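PDB 4GGO: trans-2-enoyl-CoA reductase [NADH] from Treponema denticola ATCC 35405, which catalyses the NADH-dependent reduction of the carbon-carbon double bond of trans-2-enoyl-CoA thioesters such as crotonyl-CoA in fatty acid synthesis. Local coordinates for residues Gly175-Pro180 with Glu184-Ser189. Sequence-based numbering, arbitrary orientation.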
loop_
_atom_site.group_PDB
_atom_site.type_symbol
_atom_site.label_atom_id
_atom_site.label_comp_id
_atom_site.label_asym_id
_atom_site.label_seq_id
_atom_site.Cartn_x
_atom_site.Cartn_y
_atom_site.Cartn_z
ATOM N N GLY A 175 -23.253 0.835 -8.888
ATOM C CA GLY A 175 -22.921 2.244 -8.954
ATOM C C GLY A 175 -22.241 2.617 -10.253
ATOM O O GLY A 175 -21.833 1.749 -11.026
ATOM N N LYS A 176 -22.118 3.916 -10.496
ATOM C CA LYS A 176 -21.405 4.406 -11.666
ATOM C C LYS A 176 -19.918 4.083 -11.577
ATOM O O LYS A 176 -19.418 3.716 -10.518
ATOM C CB LYS A 176 -21.608 5.915 -11.825
ATOM C CG LYS A 176 -23.036 6.315 -12.170
ATOM C CD LYS A 176 -23.108 7.697 -12.816
ATOM C CE LYS A 176 -23.052 8.823 -11.793
ATOM N NZ LYS A 176 -23.256 10.149 -12.452
ATOM N N THR A 177 -19.225 4.198 -12.702
ATOM C CA THR A 177 -17.776 4.053 -12.744
ATOM C C THR A 177 -17.279 4.743 -14.002
ATOM O O THR A 177 -18.077 5.168 -14.835
ATOM C CB THR A 177 -17.325 2.577 -12.751
ATOM O OG1 THR A 177 -15.900 2.511 -12.605
ATOM C CG2 THR A 177 -17.721 1.902 -14.055
ATOM N N VAL A 178 -15.966 4.855 -14.147
ATOM C CA VAL A 178 -15.408 5.524 -15.312
ATOM C C VAL A 178 -14.124 4.844 -15.775
ATOM O O VAL A 178 -13.309 4.406 -14.962
ATOM C CB VAL A 178 -15.172 7.037 -15.041
ATOM C CG1 VAL A 178 -14.083 7.243 -13.994
ATOM C CG2 VAL A 178 -14.834 7.773 -16.330
ATOM N N ASP A 179 -13.973 4.720 -17.088
ATOM C CA ASP A 179 -12.733 4.227 -17.668
ATOM C C ASP A 179 -11.865 5.442 -17.951
ATOM O O ASP A 179 -12.149 6.209 -18.869
ATOM C CB ASP A 179 -13.015 3.442 -18.952
ATOM C CG ASP A 179 -11.782 2.738 -19.499
ATOM O OD1 ASP A 179 -10.722 3.385 -19.637
ATOM O OD2 ASP A 179 -11.874 1.528 -19.795
ATOM N N PRO A 180 -10.800 5.622 -17.155
ATOM C CA PRO A 180 -9.935 6.806 -17.218
ATOM C C PRO A 180 -9.206 6.951 -18.552
ATOM O O PRO A 180 -8.742 8.045 -18.871
ATOM C CB PRO A 180 -8.926 6.560 -16.092
ATOM C CG PRO A 180 -8.908 5.080 -15.920
ATOM C CD PRO A 180 -10.320 4.643 -16.164
ATOM N N GLU A 184 -15.215 6.860 -20.651
ATOM C CA GLU A 184 -16.585 6.355 -20.659
ATOM C C GLU A 184 -17.128 6.098 -19.255
ATOM O O GLU A 184 -16.496 5.413 -18.449
ATOM C CB GLU A 184 -16.685 5.072 -21.490
ATOM C CG GLU A 184 -18.108 4.551 -21.631
ATOM C CD GLU A 184 -18.179 3.174 -22.266
ATOM O OE1 GLU A 184 -17.113 2.592 -22.561
ATOM O OE2 GLU A 184 -19.305 2.674 -22.467
ATOM N N LEU A 185 -18.302 6.653 -18.972
ATOM C CA LEU A 185 -19.017 6.351 -17.738
ATOM C C LEU A 185 -19.838 5.085 -17.926
ATOM O O LEU A 185 -20.556 4.946 -18.915
ATOM C CB LEU A 185 -19.948 7.501 -17.350
ATOM C CG LEU A 185 -19.370 8.743 -16.674
ATOM C CD1 LEU A 185 -20.489 9.721 -16.371
ATOM C CD2 LEU A 185 -18.625 8.376 -15.402
ATOM N N LYS A 186 -19.734 4.162 -16.977
ATOM C CA LYS A 186 -20.490 2.918 -17.045
ATOM C C LYS A 186 -21.295 2.688 -15.780
ATOM O O LYS A 186 -21.188 3.439 -14.810
ATOM C CB LYS A 186 -19.557 1.726 -17.241
ATOM C CG LYS A 186 -18.581 1.862 -18.382
ATOM C CD LYS A 186 -17.619 0.693 -18.383
ATOM C CE LYS A 186 -16.489 0.905 -19.369
ATOM N NZ LYS A 186 -15.448 -0.149 -19.225
ATOM N N GLU A 187 -22.098 1.633 -15.800
ATOM C CA GLU A 187 -22.794 1.173 -14.610
ATOM C C GLU A 187 -22.445 -0.287 -14.369
ATOM O O GLU A 187 -22.821 -1.162 -15.149
ATOM C CB GLU A 187 -24.304 1.344 -14.765
ATOM C CG GLU A 187 -25.104 0.769 -13.609
ATOM C CD GLU A 187 -26.352 1.573 -13.309
ATOM O OE1 GLU A 187 -26.360 2.790 -13.596
ATOM O OE2 GLU A 187 -27.324 0.991 -12.783
ATOM N N ILE A 188 -21.710 -0.546 -13.293
ATOM C CA ILE A 188 -21.287 -1.903 -12.975
ATOM C C ILE A 188 -21.821 -2.337 -11.619
ATOM O O ILE A 188 -22.256 -1.510 -10.819
ATOM C CB ILE A 188 -19.757 -2.039 -12.988
ATOM C CG1 ILE A 188 -19.136 -1.267 -11.823
ATOM C CG2 ILE A 188 -19.196 -1.552 -14.312
ATOM C CD1 ILE A 188 -17.647 -1.497 -11.674
ATOM N N SER A 189 -21.782 -3.640 -11.365
ATOM C CA SER A 189 -22.365 -4.193 -10.152
ATOM C C SER A 189 -21.476 -5.245 -9.502
ATOM O O SER A 189 -20.647 -5.873 -10.162
ATOM C CB SER A 189 -23.733 -4.805 -10.460
ATOM O OG SER A 189 -24.603 -3.848 -11.042
#
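Lys186 NZ lies 4.0 Å from OD2 of the Asp179 carboxylate, a long salt bridge from a chain running alongside and extended beyond CG; the other oxygen, OD1, accepts the N-H groups of Phe181 and Thr182 in the turn, a double role that suits an aspartate. The backbone N-H and C=O of Thr177 pair with those of Lys186: Lys186 N donates to Thr177 O at 2.9 Å and Thr177 N to Lys186 O at 3.0 Å, each donor standing well above the carbonyl plane. The bond from Thr177 N is bent (138° at the hydrogen), whereas that from Asp179 N to Glu184 O (2.9 Å) is nearly straight at 165°. Beta-branched residues suit the extended backbone: on one face Thr177 CG2, set between N and the carbonyl carbon by a chi1 of -172°, is thereby brought against Lys186 CB and Ile188 CG2. On the other face Leu185 CD2 reaches Val178 CB at 3.7 Å, while Val178 also meets Leu371 of helix 371-380. Alternating hydrogen-bonded and non-hydrogen-bonded pairs from Gly175-Ile188 to Val178-Leu185 define a two-stranded antiparallel beta hairpin, separate from the parallel Rossmann-type sheet.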